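Local structure of putative glycosyltransferase (GalT1) (Streptococcus parasanguinis FW213, 5HEA) at residues R61-H66 / I80-G85; D94-E99 / N122-D127; Y145-W150 / M248-T253; K265-A270 / Q281-L286. The protein probably transfers a sugar from a nucleotide donor, this chain being its C-terminal part, a GT-A-type domain followed by a helical extension, here in a hexamer. One frame throughout, in Å; residues are numbered along the deposited sequence.

In the fold
From the N terminus, contact 1 comes first, closing a short strand-to-helix connection in what is, as in GT-A enzymes, the Rossmann-like part of the fold. Contact 2 follows, joining strand 96-97 to the end of strand 116-125; both border strand 204-217 in the same large sheet that contact 1 reaches. The centres of contacts 1 and 2 lie about 23 Å apart. Contact 3 closes the longest loop, nearly a hundred residues, and ties the sheet domain to the turn between helices 231-247 and 253-272. Contact 4 then staples the last two helices together, about 41 Å from contact 1 between centres. The four lie in series, without nesting or crossing. Contacts 3 and 4 both touch the fourth subunit.

Contact 1. Residues R61-H66 / I80-G85; sequences RIQILH and ITYASG
Tyr-82 reaches out from the last turn of helix 72-82 and brings its ring up against Gln-63 and Leu-65 of strand 62-66, a helix-on-sheet contact in the Rossmann-like part of the GT-A fold. The strand presents Gln-63 and Leu-65 to this side, while Ile-64 goes to the other and packs on helix 48-58, so helices cover both faces. With CG anti to the backbone N (chi1 -179°), the tyrosine stretches away from its own helix and its phenol arrives at the strand.

Leu-65 meets the ring on an oblique path: CD2 lies 3.7 Å from Tyr-82 CD1, and its second methyl, CD1, is 3.9 Å from Tyr-82 CB, so the two branches of the leucine share the near end of the tyrosine. Gln-63 deals with the far end. It crosses Tyr-82 at about a right angle, and a bend at chi2 (-63°) folds its amide back until amide and phenol planes are nearly coplanar. Tyr-82 also packs on Ile-38 of strand 35-41, the parallel neighbour of strand 62-66. Further along the ring, Gln-63 CB sits 3.6 Å from Tyr-82 CE2, and Gln-63 CG comes within 3.3 Å of Tyr-82 OH.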
loop_
_atom_site.group_PDB
_atom_site.type_symbol
_atom_site.label_atom_id
_atom_site.label_comp_id
_atom_site.label_asym_id
_atom_site.label_seq_id
_atom_site.Cartn_x
_atom_site.Cartn_y
_atom_site.Cartn_z
ATOM N N ARG A 61 13.214 40.319 8.491
ATOM C CA ARG A 61 11.775 40.269 8.231
ATOM C C ARG A 61 11.405 38.911 7.631
ATOM O O ARG A 61 10.232 38.545 7.564
ATOM C CB ARG A 61 11.341 41.431 7.325
ATOM C CG ARG A 61 11.399 42.793 8.036
ATOM C CD ARG A 61 11.190 43.978 7.088
ATOM N NE ARG A 61 12.224 44.046 6.062
ATOM C CZ ARG A 61 12.257 44.945 5.081
ATOM N NH1 ARG A 61 11.304 45.864 4.969
ATOM N NH2 ARG A 61 13.243 44.917 4.196
ATOM N N ILE A 62 12.417 38.154 7.218
ATOM C CA ILE A 62 12.183 36.837 6.628
ATOM C C ILE A 62 12.208 35.725 7.673
ATOM O O ILE A 62 13.200 35.551 8.385
ATOM C CB ILE A 62 13.213 36.513 5.535
ATOM C CG1 ILE A 62 13.107 37.516 4.387
ATOM C CG2 ILE A 62 13.017 35.091 5.037
ATOM C CD1 ILE A 62 13.891 37.115 3.163
ATOM N N GLN A 63 11.113 34.977 7.758
ATOM C CA GLN A 63 11.033 33.817 8.640
ATOM C C GLN A 63 10.906 32.577 7.767
ATOM O O GLN A 63 10.088 32.543 6.845
ATOM C CB GLN A 63 9.811 33.908 9.561
ATOM C CG GLN A 63 9.553 35.286 10.168
ATOM C CD GLN A 63 10.677 35.753 11.078
ATOM O OE1 GLN A 63 11.339 36.758 10.803
ATOM N NE2 GLN A 63 10.891 35.031 12.174
ATOM N N ILE A 64 11.707 31.556 8.043
ATOM C CA ILE A 64 11.576 30.312 7.295
ATOM C C ILE A 64 10.900 29.229 8.114
ATOM O O ILE A 64 11.241 29.004 9.275
ATOM C CB ILE A 64 12.930 29.766 6.856
ATOM C CG1 ILE A 64 13.760 30.849 6.194
ATOM C CG2 ILE A 64 12.750 28.587 5.901
ATOM C CD1 ILE A 64 15.116 30.375 5.874
ATOM N N LEU A 65 9.944 28.554 7.492
ATOM C CA LEU A 65 9.413 27.307 8.020
ATOM C C LEU A 65 9.762 26.215 7.021
ATOM O O LEU A 65 9.310 26.243 5.877
ATOM C CB LEU A 65 7.884 27.363 8.162
ATOM C CG LEU A 65 7.183 28.295 9.155
ATOM C CD1 LEU A 65 5.667 28.060 9.102
ATOM C CD2 LEU A 65 7.704 28.100 10.576
ATOM N N HIS A 66 10.574 25.263 7.445
ATOM C CA HIS A 66 10.814 24.067 6.662
ATOM C C HIS A 66 9.806 23.012 7.100
ATOM O O HIS A 66 9.616 22.798 8.286
ATOM C CB HIS A 66 12.224 23.547 6.929
ATOM C CG HIS A 66 13.308 24.498 6.534
ATOM N ND1 HIS A 66 13.502 24.906 5.231
ATOM C CD2 HIS A 66 14.282 25.094 7.262
ATOM C CE1 HIS A 66 14.536 25.724 5.176
ATOM N NE2 HIS A 66 15.032 25.852 6.395
ATOM N N ILE A 80 -0.532 30.804 7.293
ATOM C CA ILE A 80 -1.639 31.473 7.998
ATOM C C ILE A 80 -1.518 31.310 9.518
ATOM O O ILE A 80 -1.791 32.240 10.292
ATOM C CB ILE A 80 -2.998 30.923 7.530
ATOM C CG1 ILE A 80 -3.198 31.215 6.038
ATOM C CG2 ILE A 80 -4.154 31.527 8.356
ATOM C CD1 ILE A 80 -4.423 30.534 5.431
ATOM N N THR A 81 -1.090 30.122 9.929
ATOM C CA THR A 81 -0.935 29.780 11.339
ATOM C C THR A 81 0.217 30.542 11.977
ATOM O O THR A 81 0.100 31.029 13.103
ATOM C CB THR A 81 -0.693 28.258 11.497
ATOM O OG1 THR A 81 -1.846 27.553 11.026
ATOM C CG2 THR A 81 -0.447 27.892 12.940
ATOM N N TYR A 82 1.324 30.658 11.250
ATOM C CA TYR A 82 2.509 31.349 11.758
ATOM C C TYR A 82 2.386 32.891 11.689
ATOM O O TYR A 82 3.060 33.617 12.424
ATOM C CB TYR A 82 3.760 30.837 11.025
ATOM C CG TYR A 82 5.073 31.457 11.456
ATOM C CD1 TYR A 82 5.907 30.815 12.369
ATOM C CD2 TYR A 82 5.492 32.683 10.937
ATOM C CE1 TYR A 82 7.115 31.389 12.762
ATOM C CE2 TYR A 82 6.690 33.262 11.326
ATOM C CZ TYR A 82 7.498 32.613 12.232
ATOM O OH TYR A 82 8.688 33.199 12.603
ATOM N N ALA A 83 1.509 33.383 10.823
ATOM C CA ALA A 83 1.379 34.821 10.585
ATOM C C ALA A 83 0.943 35.601 11.822
ATOM O O ALA A 83 -0.024 35.242 12.478
ATOM C CB ALA A 83 0.399 35.070 9.447
ATOM N N SER A 84 1.639 36.687 12.133
ATOM C CA SER A 84 1.193 37.522 13.244
ATOM C C SER A 84 0.788 38.930 12.806
ATOM O O SER A 84 0.572 39.802 13.644
ATOM C CB SER A 84 2.247 37.567 14.355
ATOM O OG SER A 84 3.538 37.778 13.821
ATOM N N GLY A 85 0.667 39.145 11.498
ATOM C CA GLY A 85 0.287 40.446 10.986
ATOM C C GLY A 85 -1.185 40.776 11.169
ATOM O O GLY A 85 -2.007 39.892 11.416
#

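Contact 2. Residues D94-E99 / N122-D127; sequences DDFVEE and NSFNED
Phe-96 holds CG between its backbone N and carbonyl carbon (chi1 57°), a cramped setting that swings the ring round toward Phe-124, while Phe-124 has CG anti to its own N (chi1 -176°) and turns its ring to receive it. The two side chains cross at about a right angle. The result is an offset edge-to-face pair: the edge of Phe-96 addresses the face of Phe-124, with centroids 5.8 Å apart and planes at 76°. The leading atom is Phe-96 CZ, 4.0 Å from Phe-124 CB and displaced toward the root of that ring. Phe-96 CE1 follows, 4.1 Å from the same Phe-124 CB.

The Arg-22 side chain, from helix 20-28, touches both phenylalanines, and Phe-131 of strand 130-132 adds a third aromatic beside Phe-96. Glu-126 lies with CD at the edge of the Phe-124 ring, in its plane, and its carboxylate forms a salt bridge with Arg-22 and a hydrogen bond with Ser-216. The backbone of Phe-96 bonds to Tyr-214 and that of Asn-122 to Tyr-213 and Tyr-215, so the aromatic pair bridges two strands flanking strand 204-217. Asp-94, two residues before Phe-96, probably ends the Asp-X-Asp signature of GT-A glycosyltransferases, and the aromatic pair joins strands 96-97 and 116-125 just downstream of that motif.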
loop_
_atom_site.group_PDB
_atom_site.type_symbol
_atom_site.label_atom_id
_atom_site.label_comp_id
_atom_site.label_asym_id
_atom_site.label_seq_id
_atom_site.Cartn_x
_atom_site.Cartn_y
_atom_site.Cartn_z
ATOM N N ASP A 94 7.247 31.870 -7.835
ATOM C CA ASP A 94 7.515 31.959 -9.281
ATOM C C ASP A 94 7.381 33.375 -9.836
ATOM O O ASP A 94 7.790 33.650 -10.970
ATOM C CB ASP A 94 6.463 31.158 -10.046
ATOM C CG ASP A 94 6.680 29.688 -9.960
ATOM O OD1 ASP A 94 7.846 29.275 -9.835
ATOM O OD2 ASP A 94 5.685 28.941 -10.032
ATOM N N ASP A 95 6.769 34.253 -9.052
ATOM C CA ASP A 95 6.336 35.568 -9.522
ATOM C C ASP A 95 7.143 36.706 -8.911
ATOM O O ASP A 95 8.052 36.463 -8.123
ATOM C CB ASP A 95 4.849 35.752 -9.196
ATOM C CG ASP A 95 3.975 34.687 -9.845
ATOM O OD1 ASP A 95 4.348 34.204 -10.942
ATOM O OD2 ASP A 95 2.913 34.337 -9.268
ATOM N N PHE A 96 6.823 37.946 -9.290
ATOM C CA PHE A 96 7.480 39.118 -8.711
ATOM C C PHE A 96 6.588 40.349 -8.812
ATOM O O PHE A 96 5.580 40.341 -9.520
ATOM C CB PHE A 96 8.860 39.370 -9.342
ATOM C CG PHE A 96 8.824 39.534 -10.837
ATOM C CD1 PHE A 96 8.740 38.422 -11.666
ATOM C CD2 PHE A 96 8.879 40.798 -11.414
ATOM C CE1 PHE A 96 8.706 38.562 -13.037
ATOM C CE2 PHE A 96 8.854 40.956 -12.799
ATOM C CZ PHE A 96 8.768 39.838 -13.614
ATOM N N VAL A 97 6.946 41.400 -8.082
ATOM C CA VAL A 97 6.071 42.560 -7.956
ATOM C C VAL A 97 6.811 43.892 -8.090
ATOM O O VAL A 97 8.038 43.960 -7.942
ATOM C CB VAL A 97 5.327 42.547 -6.591
ATOM C CG1 VAL A 97 4.445 41.313 -6.462
ATOM C CG2 VAL A 97 6.330 42.577 -5.448
ATOM N N GLU A 98 6.044 44.951 -8.354
ATOM C CA GLU A 98 6.560 46.317 -8.350
ATOM C C GLU A 98 6.949 46.697 -6.934
ATOM O O GLU A 98 6.471 46.089 -5.985
ATOM C CB GLU A 98 5.484 47.295 -8.834
ATOM C CG GLU A 98 5.123 47.163 -10.293
ATOM C CD GLU A 98 6.182 47.748 -11.200
ATOM O OE1 GLU A 98 7.089 48.439 -10.687
ATOM O OE2 GLU A 98 6.109 47.514 -12.424
ATOM N N GLU A 99 7.795 47.714 -6.786
ATOM C CA GLU A 99 8.251 48.132 -5.460
ATOM C C GLU A 99 7.156 48.807 -4.634
ATOM O O GLU A 99 7.267 48.886 -3.404
ATOM C CB GLU A 99 9.464 49.059 -5.571
ATOM C CG GLU A 99 9.105 50.474 -5.976
ATOM C CD GLU A 99 10.318 51.379 -6.072
ATOM O OE1 GLU A 99 11.429 50.850 -6.297
ATOM O OE2 GLU A 99 10.156 52.611 -5.917
ATOM N N ASN A 122 -0.065 41.806 -14.389
ATOM C CA ASN A 122 0.391 41.726 -15.766
ATOM C C ASN A 122 1.203 40.447 -15.816
ATOM O O ASN A 122 1.389 39.800 -14.789
ATOM C CB ASN A 122 1.214 42.963 -16.150
ATOM C CG ASN A 122 0.343 44.115 -16.616
ATOM O OD1 ASN A 122 -0.697 43.896 -17.231
ATOM N ND2 ASN A 122 0.753 45.345 -16.318
ATOM N N SER A 123 1.664 40.054 -16.990
ATOM C CA SER A 123 2.396 38.797 -17.083
ATOM C C SER A 123 3.815 38.980 -17.617
ATOM O O SER A 123 4.132 39.990 -18.254
ATOM C CB SER A 123 1.619 37.772 -17.913
ATOM O OG SER A 123 1.306 38.294 -19.184
ATOM N N PHE A 124 4.667 38.006 -17.307
ATOM C CA PHE A 124 6.017 37.936 -17.841
ATOM C C PHE A 124 6.198 36.572 -18.487
ATOM O O PHE A 124 6.039 35.547 -17.830
ATOM C CB PHE A 124 7.057 38.136 -16.742
ATOM C CG PHE A 124 8.478 38.177 -17.249
ATOM C CD1 PHE A 124 8.939 39.270 -17.970
ATOM C CD2 PHE A 124 9.352 37.123 -17.004
ATOM C CE1 PHE A 124 10.249 39.315 -18.436
ATOM C CE2 PHE A 124 10.666 37.165 -17.463
ATOM C CZ PHE A 124 11.114 38.260 -18.177
ATOM N N ASN A 125 6.504 36.577 -19.783
ATOM C CA ASN A 125 6.685 35.363 -20.570
ATOM C C ASN A 125 8.133 34.923 -20.402
ATOM O O ASN A 125 9.017 35.567 -20.942
ATOM C CB ASN A 125 6.386 35.685 -22.043
ATOM C CG ASN A 125 6.574 34.484 -22.989
ATOM O OD1 ASN A 125 7.398 33.599 -22.764
ATOM N ND2 ASN A 125 5.808 34.476 -24.072
ATOM N N GLU A 126 8.369 33.839 -19.657
ATOM C CA GLU A 126 9.736 33.366 -19.387
ATOM C C GLU A 126 10.454 32.864 -20.635
ATOM O O GLU A 126 11.679 33.000 -20.763
ATOM C CB GLU A 126 9.729 32.240 -18.355
ATOM C CG GLU A 126 9.216 32.642 -16.983
ATOM C CD GLU A 126 10.199 33.496 -16.201
ATOM O OE1 GLU A 126 11.388 33.595 -16.594
ATOM O OE2 GLU A 126 9.776 34.072 -15.182
ATOM N N ASP A 127 9.689 32.271 -21.548
ATOM C CA ASP A 127 10.250 31.711 -22.774
ATOM C C ASP A 127 10.848 32.787 -23.676
ATOM O O ASP A 127 11.833 32.542 -24.372
ATOM C CB ASP A 127 9.188 30.915 -23.536
ATOM C CG ASP A 127 8.565 29.816 -22.685
ATOM O OD1 ASP A 127 9.323 29.093 -21.998
ATOM O OD2 ASP A 127 7.318 29.686 -22.688
#

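Contact 3. Residues Y145-W150 / M248-T253; sequences YTIAEW and MGYDLT
Tyr-250 points CB toward Ala-148 and, with CG anti to its carbonyl carbon (chi1 -71°), runs its ring past the first turn of helix 147-150. Tyr-250 CD2 makes the first ring contact, 4.0 Å from Ala-148 CA. Next along that edge, Tyr-250 CE2 lies 3.8 Å from Ala-148 N, which sits near the ring plane; the same CE2 is 4.2 Å from Ala-148 CB. The opposite edge meets Met-248 CE, also in plane, and Leu-200 and Leu-245 touch the tyrosine too.

The contact ties the edge of the GT-A-type sheet domain, where strand 142-146 runs into helix 147-150, to the turn between C-terminal helices 231-247 and 253-272. A capping box fixes that helix start: Glu-149 N donates to Thr-146 OG1 at 3.0 Å, and Thr-146 N returns a nearly straight bond (168°) to Glu-149 OE1 at 3.1 Å. Gly-249 ends helix 231-247 in a Schellman motif. Farther out, Tyr-250 CZ is 4.0 Å from Ile-147 CG2, the branch anti to the isoleucine N. At the tip, Tyr-250 OH touches that methyl at 3.6 Å, while Ile-147 leans onto Ile-205. Lys-294 of the fourth subunit packs on both Ala-148 and Tyr-250.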
loop_
_atom_site.group_PDB
_atom_site.type_symbol
_atom_site.label_atom_id
_atom_site.label_comp_id
_atom_site.label_asym_id
_atom_site.label_seq_id
_atom_site.Cartn_x
_atom_site.Cartn_y
_atom_site.Cartn_z
ATOM N N TYR A 145 -16.565 48.068 -3.604
ATOM C CA TYR A 145 -17.677 47.182 -3.950
ATOM C C TYR A 145 -18.350 46.613 -2.713
ATOM O O TYR A 145 -17.688 46.301 -1.722
ATOM C CB TYR A 145 -17.199 45.991 -4.788
ATOM C CG TYR A 145 -16.646 46.338 -6.146
ATOM C CD1 TYR A 145 -17.467 46.353 -7.269
ATOM C CD2 TYR A 145 -15.296 46.632 -6.315
ATOM C CE1 TYR A 145 -16.960 46.663 -8.519
ATOM C CE2 TYR A 145 -14.784 46.942 -7.561
ATOM C CZ TYR A 145 -15.619 46.954 -8.658
ATOM O OH TYR A 145 -15.111 47.270 -9.898
ATOM N N THR A 146 -19.669 46.444 -2.791
ATOM C CA THR A 146 -20.360 45.590 -1.843
ATOM C C THR A 146 -20.025 44.167 -2.250
ATOM O O THR A 146 -19.564 43.924 -3.371
ATOM C CB THR A 146 -21.890 45.743 -1.928
ATOM O OG1 THR A 146 -22.332 45.250 -3.200
ATOM C CG2 THR A 146 -22.315 47.207 -1.768
ATOM N N ILE A 147 -20.282 43.209 -1.367
ATOM C CA ILE A 147 -19.976 41.822 -1.709
ATOM C C ILE A 147 -20.839 41.359 -2.886
ATOM O O ILE A 147 -20.349 40.688 -3.782
ATOM C CB ILE A 147 -20.127 40.873 -0.510
ATOM C CG1 ILE A 147 -19.348 41.421 0.685
ATOM C CG2 ILE A 147 -19.661 39.462 -0.879
ATOM C CD1 ILE A 147 -17.930 41.894 0.343
ATOM N N ALA A 148 -22.110 41.753 -2.893
ATOM C CA ALA A 148 -23.015 41.411 -4.000
ATOM C C ALA A 148 -22.519 41.925 -5.355
ATOM O O ALA A 148 -22.515 41.186 -6.347
ATOM C CB ALA A 148 -24.422 41.914 -3.712
ATOM N N GLU A 149 -22.088 43.185 -5.390
ATOM C CA GLU A 149 -21.462 43.763 -6.584
ATOM C C GLU A 149 -20.174 43.043 -6.942
ATOM O O GLU A 149 -19.875 42.795 -8.120
ATOM C CB GLU A 149 -21.138 45.244 -6.360
ATOM C CG GLU A 149 -22.348 46.137 -6.214
ATOM C CD GLU A 149 -21.972 47.573 -5.866
ATOM O OE1 GLU A 149 -20.905 47.782 -5.247
ATOM O OE2 GLU A 149 -22.744 48.494 -6.210
ATOM N N TRP A 150 -19.387 42.737 -5.918
ATOM C CA TRP A 150 -18.126 42.044 -6.126
ATOM C C TRP A 150 -18.345 40.661 -6.770
ATOM O O TRP A 150 -17.662 40.302 -7.737
ATOM C CB TRP A 150 -17.371 41.906 -4.804
ATOM C CG TRP A 150 -16.050 41.273 -4.981
ATOM C CD1 TRP A 150 -15.692 40.003 -4.619
ATOM C CD2 TRP A 150 -14.903 41.850 -5.610
ATOM N NE1 TRP A 150 -14.384 39.768 -4.961
ATOM C CE2 TRP A 150 -13.876 40.881 -5.574
ATOM C CE3 TRP A 150 -14.637 43.097 -6.184
ATOM C CZ2 TRP A 150 -12.601 41.122 -6.092
ATOM C CZ3 TRP A 150 -13.376 43.331 -6.702
ATOM C CH2 TRP A 150 -12.372 42.348 -6.653
ATOM N N MET A 248 -26.932 31.760 0.969
ATOM C CA MET A 248 -26.726 33.075 1.559
ATOM C C MET A 248 -27.500 34.170 0.830
ATOM O O MET A 248 -27.433 35.335 1.201
ATOM C CB MET A 248 -25.226 33.395 1.576
ATOM C CG MET A 248 -24.433 32.427 2.440
ATOM S SD MET A 248 -22.660 32.559 2.146
ATOM C CE MET A 248 -22.367 34.230 2.700
ATOM N N GLY A 249 -28.223 33.794 -0.219
ATOM C CA GLY A 249 -29.065 34.732 -0.940
ATOM C C GLY A 249 -28.383 35.567 -2.012
ATOM O O GLY A 249 -28.955 36.556 -2.461
ATOM N N TYR A 250 -27.175 35.189 -2.433
ATOM C CA TYR A 250 -26.511 35.923 -3.507
ATOM C C TYR A 250 -26.984 35.459 -4.884
ATOM O O TYR A 250 -27.465 34.334 -5.046
ATOM C CB TYR A 250 -24.989 35.794 -3.416
ATOM C CG TYR A 250 -24.380 36.549 -2.258
ATOM C CD1 TYR A 250 -24.069 35.900 -1.065
ATOM C CD2 TYR A 250 -24.119 37.914 -2.356
ATOM C CE1 TYR A 250 -23.508 36.593 0.001
ATOM C CE2 TYR A 250 -23.554 38.618 -1.298
ATOM C CZ TYR A 250 -23.252 37.953 -0.126
ATOM O OH TYR A 250 -22.692 38.639 0.921
ATOM N N ASP A 251 -26.825 36.325 -5.880
ATOM C CA ASP A 251 -27.234 36.004 -7.240
ATOM C C ASP A 251 -26.321 34.961 -7.894
ATOM O O ASP A 251 -25.096 34.986 -7.713
ATOM C CB ASP A 251 -27.279 37.261 -8.096
ATOM C CG ASP A 251 -27.822 36.988 -9.475
ATOM O OD1 ASP A 251 -29.024 36.662 -9.582
ATOM O OD2 ASP A 251 -27.047 37.084 -10.446
ATOM N N LEU A 252 -26.925 34.068 -8.676
ATOM C CA LEU A 252 -26.228 32.869 -9.169
ATOM C C LEU A 252 -25.924 32.901 -10.664
ATOM O O LEU A 252 -25.306 31.974 -11.191
ATOM C CB LEU A 252 -27.063 31.611 -8.857
ATOM C CG LEU A 252 -27.424 31.378 -7.392
ATOM C CD1 LEU A 252 -28.367 30.180 -7.244
ATOM C CD2 LEU A 252 -26.156 31.176 -6.557
ATOM N N THR A 253 -26.349 33.964 -11.345
ATOM C CA THR A 253 -26.274 34.014 -12.799
ATOM C C THR A 253 -24.898 33.704 -13.386
ATOM O O THR A 253 -24.780 32.858 -14.268
ATOM C CB THR A 253 -26.739 35.376 -13.324
ATOM O OG1 THR A 253 -28.052 35.635 -12.826
ATOM C CG2 THR A 253 -26.763 35.373 -14.839
#

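Contact 4. Residues K265-A270 / Q281-L286; sequences KCCEDA and QCCNKL
Two disulfides, Cys-266 to Cys-282 and Cys-267 to Cys-283, stitch together the helices of a C-terminal hairpin. Lys-265 opens the segment by pointing away from the partner helix; its NZ makes a weak salt bridge with Asp-269 OD2 at 3.3 Å, one turn on along the same helix. Cys-266 points toward the other helix and bonds to Cys-282 SG through its own SG at 2.1 Å. Cys-267 follows, its SG joined to Cys-283 SG at 2.0 Å. Both cysteines of helix 253-272 hold SG anti to the backbone N, whereas Cys-282 and Cys-283 hold it anti to the carbonyl carbon, which makes two bridges built alike, side by side.

Both linkages have chi3 near a right angle (83° and 88°), the relaxed value for a disulfide, and both are right-handed. Between them the helices come close: Cys-267 N is 3.9 Å from Cys-282 CB. Glu-268 leaves the backbone away from the partner helix; its carboxylate forms a salt bridge with Arg-272. Ala-270, at the end of the segment, faces the partner helix and packs on its Leu-278 and Tyr-279.

The two helical segments run roughly antiparallel, at 148° with 8.1 Å between axes. Helix 231-247 lies beside them, where Ile-235 touches Cys-266 and Cys-282, and Lys-285 pairs with Glu-239 of that helix and with Glu-240 of the fourth subunit.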
loop_
_atom_site.group_PDB
_atom_site.type_symbol
_atom_site.label_atom_id
_atom_site.label_comp_id
_atom_site.label_asym_id
_atom_site.label_seq_id
_atom_site.Cartn_x
_atom_site.Cartn_y
_atom_site.Cartn_z
ATOM N N LYS A 265 -15.892 21.425 -20.288
ATOM C CA LYS A 265 -14.467 21.127 -20.279
ATOM C C LYS A 265 -14.188 19.765 -19.630
ATOM O O LYS A 265 -13.414 18.968 -20.156
ATOM C CB LYS A 265 -13.702 22.236 -19.550
ATOM C CG LYS A 265 -12.196 22.092 -19.610
ATOM C CD LYS A 265 -11.495 23.362 -19.147
ATOM C CE LYS A 265 -9.982 23.278 -19.365
ATOM N NZ LYS A 265 -9.340 22.148 -18.622
ATOM N N CYS A 266 -14.827 19.513 -18.487
ATOM C CA CYS A 266 -14.677 18.259 -17.757
ATOM C C CYS A 266 -15.146 17.065 -18.584
ATOM O O CYS A 266 -14.485 16.032 -18.628
ATOM C CB CYS A 266 -15.477 18.321 -16.450
ATOM S SG CYS A 266 -15.757 16.699 -15.657
ATOM N N CYS A 267 -16.299 17.219 -19.228
ATOM C CA CYS A 267 -16.915 16.153 -20.011
ATOM C C CYS A 267 -15.934 15.608 -21.054
ATOM O O CYS A 267 -15.777 14.391 -21.207
ATOM C CB CYS A 267 -18.184 16.684 -20.685
ATOM S SG CYS A 267 -19.073 15.493 -21.742
ATOM N N GLU A 268 -15.255 16.524 -21.744
ATOM C CA GLU A 268 -14.288 16.175 -22.778
ATOM C C GLU A 268 -12.937 15.738 -22.209
ATOM O O GLU A 268 -12.408 14.684 -22.576
ATOM C CB GLU A 268 -14.076 17.352 -23.735
ATOM C CG GLU A 268 -12.869 17.159 -24.632
ATOM C CD GLU A 268 -12.884 18.046 -25.863
ATOM O OE1 GLU A 268 -13.486 19.145 -25.815
ATOM O OE2 GLU A 268 -12.292 17.630 -26.883
ATOM N N ASP A 269 -12.381 16.537 -21.304
ATOM C CA ASP A 269 -11.040 16.256 -20.787
ATOM C C ASP A 269 -10.939 15.067 -19.841
ATOM O O ASP A 269 -9.907 14.399 -19.799
ATOM C CB ASP A 269 -10.427 17.491 -20.148
ATOM C CG ASP A 269 -10.071 18.546 -21.175
ATOM O OD1 ASP A 269 -9.925 18.181 -22.366
ATOM O OD2 ASP A 269 -9.944 19.728 -20.793
ATOM N N ALA A 270 -11.987 14.811 -19.071
ATOM C CA ALA A 270 -12.017 13.602 -18.249
ATOM C C ALA A 270 -11.904 12.359 -19.135
ATOM O O ALA A 270 -11.164 11.422 -18.822
ATOM C CB ALA A 270 -13.303 13.554 -17.414
ATOM N N GLN A 281 -20.246 11.437 -15.019
ATOM C CA GLN A 281 -20.972 12.354 -14.144
ATOM C C GLN A 281 -21.143 13.720 -14.796
ATOM O O GLN A 281 -22.247 14.276 -14.811
ATOM C CB GLN A 281 -20.283 12.470 -12.770
ATOM C CG GLN A 281 -20.453 11.219 -11.881
ATOM C CD GLN A 281 -21.846 11.117 -11.237
ATOM O OE1 GLN A 281 -22.502 12.135 -10.962
ATOM N NE2 GLN A 281 -22.299 9.880 -10.990
ATOM N N CYS A 282 -20.049 14.250 -15.344
ATOM C CA CYS A 282 -20.069 15.560 -15.992
ATOM C C CYS A 282 -20.922 15.599 -17.244
ATOM O O CYS A 282 -21.650 16.565 -17.486
ATOM C CB CYS A 282 -18.647 15.999 -16.354
ATOM S SG CYS A 282 -17.669 16.509 -14.915
ATOM N N CYS A 283 -20.810 14.565 -18.068
ATOM C CA CYS A 283 -21.645 14.499 -19.261
ATOM C C CYS A 283 -23.116 14.394 -18.936
ATOM O O CYS A 283 -23.946 14.967 -19.635
ATOM C CB CYS A 283 -21.229 13.337 -20.162
ATOM S SG CYS A 283 -19.695 13.693 -20.991
ATOM N N ASN A 284 -23.446 13.657 -17.884
ATOM C CA ASN A 284 -24.841 13.544 -17.472
ATOM C C ASN A 284 -25.372 14.883 -16.980
ATOM O O ASN A 284 -26.473 15.288 -17.348
ATOM C CB ASN A 284 -25.009 12.464 -16.404
ATOM C CG ASN A 284 -26.379 12.502 -15.736
ATOM O OD1 ASN A 284 -27.418 12.403 -16.392
ATOM N ND2 ASN A 284 -26.381 12.626 -14.421
ATOM N N LYS A 285 -24.579 15.554 -16.146
ATOM C CA LYS A 285 -24.926 16.867 -15.636
ATOM C C LYS A 285 -25.125 17.863 -16.779
ATOM O O LYS A 285 -26.100 18.617 -16.795
ATOM C CB LYS A 285 -23.877 17.358 -14.615
ATOM C CG LYS A 285 -24.000 16.655 -13.263
ATOM C CD LYS A 285 -23.119 17.287 -12.175
ATOM C CE LYS A 285 -21.950 16.384 -11.807
ATOM N NZ LYS A 285 -21.203 16.843 -10.588
ATOM N N LEU A 286 -24.221 17.846 -17.755
ATOM C CA LEU A 286 -24.343 18.747 -18.901
ATOM C C LEU A 286 -25.567 18.392 -19.752
ATOM O O LEU A 286 -26.266 19.272 -20.250
ATOM C CB LEU A 286 -23.058 18.718 -19.735
ATOM C CG LEU A 286 -22.889 19.752 -20.849
ATOM C CD1 LEU A 286 -22.867 21.182 -20.301
ATOM C CD2 LEU A 286 -21.621 19.443 -21.641
#